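PDB 6BQ6: thermospermine synthase from Medicago truncatula, which probably transfers an aminopropyl group from decarboxylated S-adenosylmethionine to spermidine, giving the tetraamine thermospermine and methylthioadenosine. Local coordinates for residues Trp30-Ile35 with Arg40-Leu45; Lys76-Glu81 with Gly110-Thr115. All coordinates share one frame; numbering follows the deposited sequence.

Contact 1: Trp30-Ile35 with Arg40-Leu45; sequences WYEEEI and RWCFAL
R40 lays its guanidinium over the carboxylate of E32, the two planes only 16° apart. OE2 of E32 is 3.4 Å from NH2 of R40 but sits above the guanidinium plane, so this salt bridge works through charge, with no N-H aimed at the oxygen. The arginine chain bends at chi3 (17°), which folds the flat group back over the glutamate. The same OE2 also pairs with R40 of the fourth subunit, where the relation is reciprocal; NH2 of R40 lies close to NH2 of R40 of that subunit, and the glutamates probably offset these like charges.

W41 forms a hydrogen-bonded antiparallel pair with E33: its N lies 2.8 Å from O of E33, and E33 N returns a bond to O of W41. Its CB packs 3.8 Å from CG1 of I35, while NE1 is bonded to the carbonyl of S253. C42, opposite E32 in a non-hydrogen-bonded pair, sets its CB against CE3 of W30 at 3.8 Å.

F43 repeats the paired bonding with Y31, whose N reaches O of F43 at 2.8 Å. Their side chains run alongside each other, and CD2 of F43 comes to the edge of the Y31 ring, 3.7 Å from CD2 of Y31, the ring planes obliquely inclined.

A44 places its CB over the six-membered ring of W30, 4.2 Å from the centroid and 12° off the normal, a CH-pi contact. Beyond it, CD1 of L45 rests 3.7 Å from the carbonyl O of W30. With antiparallel strands and alternating pair types, this is a beta hairpin of the N-terminal tetramerisation domain, extended by strands of the second and third subunits.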
loop_
_atom_site.group_PDB
_atom_site.type_symbol
_atom_site.label_atom_id
_atom_site.label_comp_id
_atom_site.label_asym_id
_atom_site.label_seq_id
_atom_site.Cartn_x
_atom_site.Cartn_y
_atom_site.Cartn_z
ATOM N N TRP B 30 -6.770 2.869 -5.678
ATOM C CA TRP B 30 -7.083 2.851 -4.252
ATOM C C TRP B 30 -6.887 4.226 -3.630
ATOM O O TRP B 30 -5.935 4.888 -3.956
ATOM C CB TRP B 30 -6.169 1.833 -3.534
ATOM C CG TRP B 30 -6.452 0.443 -3.953
ATOM C CD1 TRP B 30 -5.932 -0.198 -5.015
ATOM C CD2 TRP B 30 -7.388 -0.458 -3.358
ATOM N NE1 TRP B 30 -6.479 -1.469 -5.132
ATOM C CE2 TRP B 30 -7.398 -1.632 -4.134
ATOM C CE3 TRP B 30 -8.244 -0.374 -2.262
ATOM C CZ2 TRP B 30 -8.206 -2.724 -3.823
ATOM C CZ3 TRP B 30 -9.045 -1.450 -1.954
ATOM C CH2 TRP B 30 -9.013 -2.621 -2.727
ATOM N N TYR B 31 -7.793 4.631 -2.745
ATOM C CA TYR B 31 -7.536 5.659 -1.760
ATOM C C TYR B 31 -7.012 4.995 -0.489
ATOM O O TYR B 31 -7.636 4.093 0.022
ATOM C CB TYR B 31 -8.822 6.421 -1.419
ATOM C CG TYR B 31 -8.701 7.324 -0.206
ATOM C CD1 TYR B 31 -7.887 8.430 -0.236
ATOM C CD2 TYR B 31 -9.377 7.039 0.995
ATOM C CE1 TYR B 31 -7.717 9.242 0.872
ATOM C CE2 TYR B 31 -9.248 7.864 2.091
ATOM C CZ TYR B 31 -8.394 8.967 2.017
ATOM O OH TYR B 31 -8.217 9.805 3.109
ATOM N N GLU B 32 -5.938 5.525 0.075
ATOM C CA GLU B 32 -5.326 4.955 1.249
ATOM C C GLU B 32 -5.246 6.022 2.319
ATOM O O GLU B 32 -4.844 7.153 2.084
ATOM C CB GLU B 32 -3.940 4.500 0.853
ATOM C CG GLU B 32 -3.027 4.132 1.971
ATOM C CD GLU B 32 -1.667 3.826 1.388
ATOM O OE1 GLU B 32 -0.757 4.653 1.671
ATOM O OE2 GLU B 32 -1.585 2.823 0.579
ATOM N N GLU B 33 -5.643 5.646 3.505
ATOM C CA GLU B 33 -5.469 6.479 4.660
ATOM C C GLU B 33 -4.779 5.709 5.788
ATOM O O GLU B 33 -5.141 4.557 6.104
ATOM C CB GLU B 33 -6.792 6.990 5.137
ATOM C CG GLU B 33 -6.582 8.101 6.184
ATOM C CD GLU B 33 -7.804 8.945 6.476
ATOM O OE1 GLU B 33 -8.698 9.009 5.642
ATOM O OE2 GLU B 33 -7.859 9.585 7.545
ATOM N N GLU B 34 -3.762 6.366 6.335
ATOM C CA GLU B 34 -3.067 5.914 7.511
ATOM C C GLU B 34 -3.897 6.370 8.692
ATOM O O GLU B 34 -3.741 7.477 9.143
ATOM C CB GLU B 34 -1.645 6.508 7.578
ATOM C CG GLU B 34 -0.687 5.979 6.493
ATOM C CD GLU B 34 0.777 5.856 6.957
ATOM O OE1 GLU B 34 1.426 4.836 6.605
ATOM O OE2 GLU B 34 1.268 6.763 7.679
ATOM N N ILE B 35 -4.772 5.498 9.182
ATOM C CA ILE B 35 -5.521 5.734 10.432
ATOM C C ILE B 35 -4.557 6.026 11.604
ATOM O O ILE B 35 -4.740 6.991 12.348
ATOM C CB ILE B 35 -6.390 4.491 10.812
ATOM C CG1 ILE B 35 -7.423 4.156 9.727
ATOM C CG2 ILE B 35 -7.054 4.694 12.169
ATOM C CD1 ILE B 35 -8.141 5.356 9.147
ATOM N N ARG B 40 -3.462 0.907 7.965
ATOM C CA ARG B 40 -3.921 1.539 6.751
ATOM C C ARG B 40 -5.262 1.001 6.335
ATOM O O ARG B 40 -5.521 -0.165 6.455
ATOM C CB ARG B 40 -2.881 1.394 5.653
ATOM C CG ARG B 40 -1.783 2.412 5.826
ATOM C CD ARG B 40 -0.555 2.229 4.934
ATOM N NE ARG B 40 -0.806 1.349 3.808
ATOM C CZ ARG B 40 0.149 0.939 2.979
ATOM N NH1 ARG B 40 1.407 1.384 3.091
ATOM N NH2 ARG B 40 -0.172 0.113 1.981
ATOM N N TRP B 41 -6.099 1.891 5.852
ATOM C CA TRP B 41 -7.476 1.559 5.531
ATOM C C TRP B 41 -7.656 2.038 4.108
ATOM O O TRP B 41 -7.451 3.245 3.874
ATOM C CB TRP B 41 -8.313 2.359 6.500
ATOM C CG TRP B 41 -9.755 2.312 6.468
ATOM C CD1 TRP B 41 -10.597 3.405 6.531
ATOM C CD2 TRP B 41 -10.585 1.159 6.530
ATOM N NE1 TRP B 41 -11.900 2.982 6.639
ATOM C CE2 TRP B 41 -11.921 1.613 6.631
ATOM C CE3 TRP B 41 -10.337 -0.210 6.539
ATOM C CZ2 TRP B 41 -12.986 0.748 6.691
ATOM C CZ3 TRP B 41 -11.391 -1.073 6.588
ATOM C CH2 TRP B 41 -12.723 -0.587 6.655
ATOM N N CYS B 42 -7.971 1.127 3.168
ATOM C CA CYS B 42 -7.926 1.454 1.739
ATOM C C CYS B 42 -9.251 1.175 1.035
ATOM O O CYS B 42 -9.854 0.137 1.247
ATOM C CB CYS B 42 -6.824 0.698 1.040
ATOM S SG CYS B 42 -5.275 0.699 2.017
ATOM N N PHE B 43 -9.711 2.153 0.264
ATOM C CA PHE B 43 -10.975 2.056 -0.461
ATOM C C PHE B 43 -10.689 2.021 -1.951
ATOM O O PHE B 43 -9.963 2.875 -2.465
ATOM C CB PHE B 43 -11.860 3.299 -0.237
ATOM C CG PHE B 43 -12.047 3.697 1.160
ATOM C CD1 PHE B 43 -11.916 2.808 2.218
ATOM C CD2 PHE B 43 -12.465 4.997 1.439
ATOM C CE1 PHE B 43 -12.159 3.228 3.501
ATOM C CE2 PHE B 43 -12.687 5.401 2.730
ATOM C CZ PHE B 43 -12.531 4.536 3.756
ATOM N N ALA B 44 -11.310 1.096 -2.679
ATOM C CA ALA B 44 -11.146 1.100 -4.131
ATOM C C ALA B 44 -11.843 2.363 -4.663
ATOM O O ALA B 44 -12.864 2.808 -4.117
ATOM C CB ALA B 44 -11.752 -0.115 -4.755
ATOM N N LEU B 45 -11.240 2.930 -5.691
ATOM C CA LEU B 45 -11.617 4.211 -6.251
ATOM C C LEU B 45 -12.255 4.070 -7.632
ATOM O O LEU B 45 -11.684 3.424 -8.518
ATOM C CB LEU B 45 -10.387 5.057 -6.426
ATOM C CG LEU B 45 -9.820 5.972 -5.392
ATOM C CD1 LEU B 45 -8.549 6.614 -5.917
ATOM C CD2 LEU B 45 -10.818 7.064 -5.126
#

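Contact 2: Lys76-Glu81 with Gly110-Thr115; sequences KLQSAE and GGEGST. With TER (N-(3-amino-propyl)-N-(5-aminopropyl)-1,4-diaminobutane), chain F.
S79 and Q78 meet E112 through their CB atoms. OE1 of E112 lies 3.1 Å from CB of S79, and the other carboxylate oxygen, OE2, lies 3.5 Å from CB of Q78, so the two oxygens are divided between adjacent residues. The polar link runs through a water, which donates to E112 OE1 at 2.5 Å and also hydrogen-bonds OG of S79 and OG of S114. With OG anti to the backbone N (chi1 155°), S79 presents its hydroxyl to this water.

The amide of Q78 lies against the ligand. Its OE1 is 3.1 Å from C4 of the bound thermospermine, a close contact with a carbon and not a hydrogen bond; L77 O and G110 O also touch the polyamine, at C11 and C2. NE2 of Q78 bonds back to the carbonyl O of K76 at 3.0 Å. That bond is nearly straight at the hydrogen (169°), and its acceptor lies in the amide plane, although NE2 approaches from above the carbonyl plane. The chain's bend at chi2 (-65°) brings the amide round to K76. With an alanine here, the polyamine would probably lose its amide neighbour at C4 and the K76 carbonyl its side-chain donor.

Further out, a classic beta bulge in strand 76-80 sets both Q78 and S79 against L71 of the neighbouring strand, and Q78 O accepts from Y254 OH. S114 OG and the E112 carbonyl are both tied to N148. The G110-G113 turn, with G113 as N-cap of helix 114-120 and positive phi at all three glycines, fits the glycine-rich strand-turn-helix loop of the Rossmann-like fold, here bordering the polyamine pocket.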
loop_
_atom_site.group_PDB
_atom_site.type_symbol
_atom_site.label_atom_id
_atom_site.label_comp_id
_atom_site.label_asym_id
_atom_site.label_seq_id
_atom_site.Cartn_x
_atom_site.Cartn_y
_atom_site.Cartn_z
ATOM N N LYS B 76 -7.127 13.315 5.108
ATOM C CA LYS B 76 -7.906 12.677 6.141
ATOM C C LYS B 76 -9.365 12.728 5.734
ATOM O O LYS B 76 -9.922 13.784 5.490
ATOM C CB LYS B 76 -7.681 13.360 7.477
ATOM C CG LYS B 76 -6.198 13.494 7.841
ATOM C CD LYS B 76 -5.905 13.096 9.281
ATOM C CE LYS B 76 -6.463 14.103 10.285
ATOM N NZ LYS B 76 -6.661 13.452 11.618
ATOM N N LEU B 77 -9.948 11.553 5.606
ATOM C CA LEU B 77 -11.323 11.417 5.332
ATOM C C LEU B 77 -12.154 12.174 6.361
ATOM O O LEU B 77 -11.917 12.032 7.597
ATOM C CB LEU B 77 -11.657 9.952 5.385
ATOM C CG LEU B 77 -13.106 9.614 5.207
ATOM C CD1 LEU B 77 -13.534 9.812 3.784
ATOM C CD2 LEU B 77 -13.300 8.182 5.656
ATOM N N GLN B 78 -13.100 12.982 5.863
ATOM C CA GLN B 78 -14.036 13.729 6.724
ATOM C C GLN B 78 -15.417 13.126 6.731
ATOM O O GLN B 78 -16.087 13.026 7.784
ATOM C CB GLN B 78 -14.170 15.158 6.211
ATOM C CG GLN B 78 -12.881 15.911 6.091
ATOM C CD GLN B 78 -12.246 16.130 7.427
ATOM O OE1 GLN B 78 -12.837 16.766 8.306
ATOM N NE2 GLN B 78 -11.038 15.612 7.605
ATOM N N SER B 79 -15.926 12.842 5.546
ATOM C CA SER B 79 -17.298 12.447 5.369
ATOM C C SER B 79 -17.381 11.547 4.196
ATOM O O SER B 79 -16.811 11.874 3.166
ATOM C CB SER B 79 -18.146 13.700 5.118
ATOM O OG SER B 79 -19.339 13.426 4.383
ATOM N N ALA B 80 -18.035 10.396 4.326
ATOM C CA ALA B 80 -18.390 9.600 3.169
ATOM C C ALA B 80 -19.868 9.573 2.948
ATOM O O ALA B 80 -20.672 9.521 3.872
ATOM C CB ALA B 80 -17.865 8.193 3.290
ATOM N N GLU B 81 -20.235 9.480 1.700
ATOM C CA GLU B 81 -21.619 9.547 1.320
ATOM C C GLU B 81 -22.508 8.480 1.960
ATOM O O GLU B 81 -23.648 8.786 2.339
ATOM C CB GLU B 81 -21.695 9.473 -0.209
ATOM C CG GLU B 81 -23.067 9.536 -0.816
ATOM C CD GLU B 81 -23.021 9.491 -2.360
ATOM O OE1 GLU B 81 -22.071 8.919 -2.946
ATOM O OE2 GLU B 81 -23.926 10.106 -2.973
ATOM N N GLY B 110 -17.979 22.869 11.101
ATOM C CA GLY B 110 -18.936 22.335 10.147
ATOM C C GLY B 110 -18.328 22.401 8.751
ATOM O O GLY B 110 -17.418 21.570 8.385
ATOM N N GLY B 111 -18.793 23.376 7.986
ATOM C CA GLY B 111 -18.247 23.674 6.674
ATOM C C GLY B 111 -18.840 22.853 5.567
ATOM O O GLY B 111 -19.089 23.340 4.515
ATOM N N GLU B 112 -19.069 21.575 5.805
ATOM C CA GLU B 112 -19.593 20.705 4.750
ATOM C C GLU B 112 -21.067 20.936 4.466
ATOM O O GLU B 112 -21.555 20.635 3.364
ATOM C CB GLU B 112 -19.378 19.247 5.131
ATOM C CG GLU B 112 -17.953 18.935 5.483
ATOM C CD GLU B 112 -17.786 17.547 6.075
ATOM O OE1 GLU B 112 -18.645 16.661 5.815
ATOM O OE2 GLU B 112 -16.777 17.372 6.834
ATOM N N GLY B 113 -21.784 21.448 5.461
ATOM C CA GLY B 113 -23.193 21.714 5.373
ATOM C C GLY B 113 -24.049 20.635 6.003
ATOM O O GLY B 113 -25.255 20.821 6.130
ATOM N N SER B 114 -23.453 19.487 6.359
ATOM C CA SER B 114 -24.221 18.381 6.865
ATOM C C SER B 114 -24.753 18.562 8.282
ATOM O O SER B 114 -25.832 18.123 8.636
ATOM C CB SER B 114 -23.473 17.069 6.722
ATOM O OG SER B 114 -23.145 16.832 5.383
ATOM N N THR B 115 -23.952 19.207 9.128
ATOM C CA THR B 115 -24.390 19.560 10.441
ATOM C C THR B 115 -25.551 20.526 10.365
ATOM O O THR B 115 -26.541 20.325 11.028
ATOM C CB THR B 115 -23.207 20.124 11.215
ATOM O OG1 THR B 115 -22.234 19.079 11.317
ATOM C CG2 THR B 115 -23.589 20.571 12.577
HETATM N N1 TER F . -13.370 20.450 9.879
HETATM C C2 TER F . -14.724 19.937 9.901
HETATM C C3 TER F . -14.908 19.009 11.097
HETATM C C4 TER F . -14.149 17.713 10.975
HETATM N N5 TER F . -14.565 16.778 11.995
HETATM C C6 TER F . -15.004 15.450 11.630
HETATM C C7 TER F . -14.588 14.425 12.673
HETATM C C8 TER F . -14.545 13.053 12.024
HETATM N N9 TER F . -13.263 12.760 11.419
HETATM C C10 TER F . -13.103 11.497 10.746
HETATM C C11 TER F . -11.692 10.952 10.746
HETATM C C12 TER F . -11.759 9.489 10.308
HETATM C C13 TER F . -10.404 8.910 9.929
HETATM N N14 TER F . -9.358 9.380 10.820
HETATM O O HOH W 1 -20.789 15.537 5.057
#

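Contact 1 is complete in sequence before strand 76-80 begins; the two centres are about 17 Å apart. The contacts meet directly where E33 OE1 lies 2.8 Å from L77 N, a probable hydrogen bond joining strand 29-34 to strand 76-80, with F43 packing on L77 beside it. Contact 1 lies within the tetramerisation domain and continues into other subunits, whereas contact 2 joins that domain's strand 76-80 to the glycine-rich loop before helix 114-120. Both contribute to the thermospermine pocket, E33 from one and L77, Q78 and G110 from the other, so the pocket spans both domains.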